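Local coordinates for inositol 2-dehydrogenase/D-chiro-inositol 3-dehydrogenase (Lactobacillus casei, PDB 4MIY), which catalyses the NAD-dependent oxidation of myo-inositol and D-chiro-inositol to their keto derivatives, 2-keto-myo-inositol and 1-keto-D-chiro-inositol, at residues Asn166-Ala169 / Ile170-Thr173; Asp179-His182 / Trp183-Asp186. One frame throughout, in Å; residues are numbered along the deposited sequence.

Contact 1: Asn166-Ala169 / Ile170-Thr173; sequences NEMA and ITDT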
loop_
_atom_site.group_PDB
_atom_site.type_symbol
_atom_site.label_atom_id
_atom_site.label_comp_id
_atom_site.label_asym_id
_atom_site.label_seq_id
_atom_site.Cartn_x
_atom_site.Cartn_y
_atom_site.Cartn_z
ATOM N N ASN A 166 -13.895 32.738 -4.795
ATOM C CA ASN A 166 -14.755 31.797 -4.124
ATOM C C ASN A 166 -15.618 31.022 -5.099
ATOM O O ASN A 166 -15.859 29.879 -4.911
ATOM C CB ASN A 166 -15.633 32.474 -3.074
ATOM C CG ASN A 166 -16.151 31.515 -2.060
ATOM O OD1 ASN A 166 -15.389 30.778 -1.492
ATOM N ND2 ASN A 166 -17.436 31.508 -1.840
ATOM N N GLU A 167 -16.085 31.695 -6.135
ATOM C CA GLU A 167 -16.953 31.087 -7.096
ATOM C C GLU A 167 -16.219 30.062 -7.953
ATOM O O GLU A 167 -16.794 29.107 -8.380
ATOM C CB GLU A 167 -17.589 32.175 -7.923
ATOM C CG GLU A 167 -18.519 33.101 -7.105
ATOM C CD GLU A 167 -17.839 34.217 -6.213
ATOM O OE1 GLU A 167 -16.656 34.549 -6.317
ATOM O OE2 GLU A 167 -18.548 34.765 -5.365
ATOM N N MET A 168 -14.953 30.291 -8.186
ATOM C CA MET A 168 -14.131 29.373 -8.940
ATOM C C MET A 168 -13.896 28.041 -8.247
ATOM O O MET A 168 -13.588 27.082 -8.884
ATOM C CB MET A 168 -12.816 30.020 -9.301
ATOM C CG MET A 168 -12.966 31.002 -10.445
ATOM S SD MET A 168 -11.728 32.266 -10.583
ATOM C CE MET A 168 -10.337 31.347 -11.058
ATOM N N ALA A 169 -14.090 28.008 -6.948
ATOM C CA ALA A 169 -14.070 26.751 -6.252
ATOM C C ALA A 169 -15.111 25.829 -6.820
ATOM O O ALA A 169 -14.943 24.658 -6.825
ATOM C CB ALA A 169 -14.293 26.941 -4.769
ATOM N N ILE A 170 -16.203 26.404 -7.289
ATOM C CA ILE A 170 -17.223 25.642 -7.992
ATOM C C ILE A 170 -16.903 25.537 -9.493
ATOM O O ILE A 170 -16.749 24.484 -10.009
ATOM C CB ILE A 170 -18.643 26.251 -7.809
ATOM C CG1 ILE A 170 -18.989 26.490 -6.351
ATOM C CG2 ILE A 170 -19.704 25.395 -8.463
ATOM C CD1 ILE A 170 -18.799 25.348 -5.452
ATOM N N THR A 171 -16.762 26.660 -10.155
ATOM C CA THR A 171 -16.761 26.643 -11.582
ATOM C C THR A 171 -15.481 26.073 -12.216
ATOM O O THR A 171 -15.526 25.620 -13.320
ATOM C CB THR A 171 -17.057 28.053 -12.166
ATOM O OG1 THR A 171 -16.068 28.962 -11.726
ATOM C CG2 THR A 171 -18.360 28.522 -11.735
ATOM N N ASP A 172 -14.371 26.123 -11.508
ATOM C CA ASP A 172 -13.115 25.648 -12.039
ATOM C C ASP A 172 -12.659 24.309 -11.425
ATOM O O ASP A 172 -11.989 23.550 -12.039
ATOM C CB ASP A 172 -12.017 26.695 -11.883
ATOM C CG ASP A 172 -12.147 27.839 -12.879
ATOM O OD1 ASP A 172 -13.009 27.765 -13.758
ATOM O OD2 ASP A 172 -11.392 28.786 -12.787
ATOM N N THR A 173 -13.083 24.081 -10.205
ATOM C CA THR A 173 -12.594 22.987 -9.410
ATOM C C THR A 173 -13.657 21.902 -9.189
ATOM O O THR A 173 -13.572 20.864 -9.760
ATOM C CB THR A 173 -11.978 23.534 -8.125
ATOM O OG1 THR A 173 -10.933 24.444 -8.460
ATOM C CG2 THR A 173 -11.395 22.425 -7.278
#

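Contact 2: Asp179-His182 / Trp183-Asp186; sequences DEMH and WLLD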
loop_
_atom_site.group_PDB
_atom_site.type_symbol
_atom_site.label_atom_id
_atom_site.label_comp_id
_atom_site.label_asym_id
_atom_site.label_seq_id
_atom_site.Cartn_x
_atom_site.Cartn_y
_atom_site.Cartn_z
ATOM N N ASP A 179 -19.600 17.014 -12.941
ATOM C CA ASP A 179 -19.835 16.196 -14.094
ATOM C C ASP A 179 -19.652 14.703 -13.832
ATOM O O ASP A 179 -20.377 13.886 -14.340
ATOM C CB ASP A 179 -18.971 16.594 -15.253
ATOM C CG ASP A 179 -19.105 15.634 -16.408
ATOM O OD1 ASP A 179 -20.084 15.709 -17.143
ATOM O OD2 ASP A 179 -18.250 14.781 -16.537
ATOM N N GLU A 180 -18.682 14.376 -13.013
ATOM C CA GLU A 180 -18.259 12.994 -12.802
ATOM C C GLU A 180 -19.248 12.126 -12.060
ATOM O O GLU A 180 -19.467 11.025 -12.421
ATOM C CB GLU A 180 -16.945 13.016 -12.011
ATOM C CG GLU A 180 -16.264 11.724 -11.823
ATOM C CD GLU A 180 -15.006 11.879 -11.007
ATOM O OE1 GLU A 180 -14.087 12.518 -11.457
ATOM O OE2 GLU A 180 -14.983 11.332 -9.914
ATOM N N MET A 181 -19.861 12.652 -11.022
ATOM C CA MET A 181 -20.651 11.804 -10.163
ATOM C C MET A 181 -21.943 11.233 -10.745
ATOM O O MET A 181 -22.270 10.125 -10.512
ATOM C CB MET A 181 -20.934 12.482 -8.825
ATOM C CG MET A 181 -19.694 12.908 -8.052
ATOM S SD MET A 181 -18.583 11.529 -7.727
ATOM C CE MET A 181 -17.222 12.437 -7.007
ATOM N N HIS A 182 -22.674 12.051 -11.471
ATOM C CA HIS A 182 -23.877 11.579 -12.085
ATOM C C HIS A 182 -23.605 10.530 -13.161
ATOM O O HIS A 182 -24.337 9.594 -13.275
ATOM C CB HIS A 182 -24.791 12.735 -12.542
ATOM C CG HIS A 182 -24.318 13.485 -13.742
ATOM N ND1 HIS A 182 -24.605 13.099 -15.025
ATOM C CD2 HIS A 182 -23.645 14.648 -13.847
ATOM C CE1 HIS A 182 -24.061 13.949 -15.862
ATOM N NE2 HIS A 182 -23.482 14.907 -15.177
ATOM N N TRP A 183 -22.502 10.683 -13.872
ATOM C CA TRP A 183 -22.036 9.674 -14.810
ATOM C C TRP A 183 -21.588 8.401 -14.117
ATOM O O TRP A 183 -21.958 7.366 -14.495
ATOM C CB TRP A 183 -20.895 10.242 -15.632
ATOM C CG TRP A 183 -20.031 9.267 -16.376
ATOM C CD1 TRP A 183 -20.302 8.690 -17.557
ATOM C CD2 TRP A 183 -18.724 8.808 -16.007
ATOM N NE1 TRP A 183 -19.271 7.881 -17.939
ATOM C CE2 TRP A 183 -18.283 7.959 -17.006
ATOM C CE3 TRP A 183 -17.879 9.054 -14.930
ATOM C CZ2 TRP A 183 -17.066 7.341 -16.945
ATOM C CZ3 TRP A 183 -16.687 8.421 -14.884
ATOM C CH2 TRP A 183 -16.295 7.600 -15.876
ATOM N N LEU A 184 -20.794 8.548 -13.070
ATOM C CA LEU A 184 -20.328 7.422 -12.291
ATOM C C LEU A 184 -21.439 6.537 -11.812
ATOM O O LEU A 184 -21.370 5.359 -11.887
ATOM C CB LEU A 184 -19.565 7.926 -11.066
ATOM C CG LEU A 184 -19.050 6.875 -10.061
ATOM C CD1 LEU A 184 -17.980 5.994 -10.630
ATOM C CD2 LEU A 184 -18.549 7.514 -8.834
ATOM N N LEU A 185 -22.454 7.182 -11.264
ATOM C CA LEU A 185 -23.556 6.543 -10.604
ATOM C C LEU A 185 -24.758 6.272 -11.502
ATOM O O LEU A 185 -25.650 5.626 -11.077
ATOM C CB LEU A 185 -24.035 7.427 -9.469
ATOM C CG LEU A 185 -23.041 7.742 -8.356
ATOM C CD1 LEU A 185 -23.550 8.845 -7.489
ATOM C CD2 LEU A 185 -22.813 6.510 -7.555
ATOM N N ASP A 186 -24.728 6.772 -12.717
ATOM C CA ASP A 186 -25.884 6.718 -13.618
ATOM C C ASP A 186 -27.170 7.174 -12.916
ATOM O O ASP A 186 -28.143 6.494 -12.908
ATOM C CB ASP A 186 -26.030 5.331 -14.212
ATOM C CG ASP A 186 -26.996 5.306 -15.356
ATOM O OD1 ASP A 186 -27.292 6.387 -15.873
ATOM O OD2 ASP A 186 -27.471 4.229 -15.696
#

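Contact 1: Asn166-Ala169 / Ile170-Thr173
Met168 and Asp172, one helical turn apart, lie side by side and point the same way. The thioether chain is bent at its last torsion (chi3 69°), which brings the terminal methyl CE of Met168 to 3.3 Å from OD2 of Asp172, while CG of Met168 passes 3.6 Å from the same oxygen. That leaves one carboxylate oxygen lying against methionine carbons; the other, OD1, has a long, weak ion pair with Lys97, and the Asp172 side chain is about 5 Å from the bound NAD. Thr171 meets Met168 at a slant, its OG1 resting 3.4 Å from Met168 CA. These residues lie at the N-terminal end of helix 168-185, in the C-terminal alpha/beta domain of an enzyme that belongs, by sequence, to the Gfo/Idh/MocA family. Glu167 O takes two backbone amides: Thr171 N approaches in the carbonyl plane at 3.0 Å with a nearly straight N-H (166°), whereas Ile170 N sits above that plane and bends to 137°. Further on the turn widens to the pi type, and Met168 O receives Asp172 N at 2.9 Å and, weakly, Thr173 N. CB of Thr173 packs 3.4 Å from Ala169 O, and the Thr173 hydroxyl is hydrogen-bonded to that of Tyr164. Ile170 sets CB against Glu167 O, and its side chain packs on Ala314, Ala317 and Gln321 of helix 304-323.

Contact 2: Asp179-His182 / Trp183-Asp186
The indole of Trp183 turns its edge to Glu180 O, which lies in the ring plane 3.6 Å from CE3, while Lys137 makes a cation-pi contact with the same ring. The imidazole of His182 comes obliquely up to the next backbone amide, its CG 3.3 Å from Trp183 N, and meets the ring of Tyr189 with the planes at about 90°. Both rings belong to the last turns of helix 168-185, which ends in a Schellman motif with Asp186, at positive phi, as the C-prime residue. His182 carries CG between its own backbone N and carbonyl carbon (chi1 73°), which brings the ring back beside its own backbone; with an alanine here, Tyr189 would probably lose the perpendicular imidazole and a gap open beside Asp306 and Ile309 of helix 304-323. In Trp183, CG stands opposite the backbone N (chi1 163°), which sets the edge of the indole beside Glu180 O and the ring against Ile133 and Arg134 of helix 131-141. The carboxylate of Glu180 is salt-bridged to Arg127, and that of Asp179 to Arg128. On another side of the helix Met181 and Leu184 run side by side, SD of Met181 4.2 Å from CD2 of Leu184, with Met181 also packing on Val151 and Ala153 of strand 148-156 and Leu184 on Leu136. Among the backbone bonds of these turns, Glu180 O receives Leu184 N at 2.9 Å and Met181 O receives Leu185 N at 3.0 Å. The Leu185 side chain crowds the second of these carbonyls, its CG lying 3.3 Å from Met181 O.

Contacts 1 and 2 are two separate parts of helix 168-185, with residues 174-178 between them, centres 19 Å apart and no touch. Contact 1 lies at the N-terminal end of the helix and is partly buried; its Asp172 side chain comes near the bound NAD. Contact 2 is the more buried of the two, at the far end, where aromatic and aliphatic side chains pack on helix 131-141 and strand 148-156. Both ends also rest on helix 304-323, through Ile170 in the first and His182 in the second. The chemistry differs too: a weakly paired carboxylate beside the cofactor in contact 1, against ring contacts and carboxylates paired with outside arginines in contact 2.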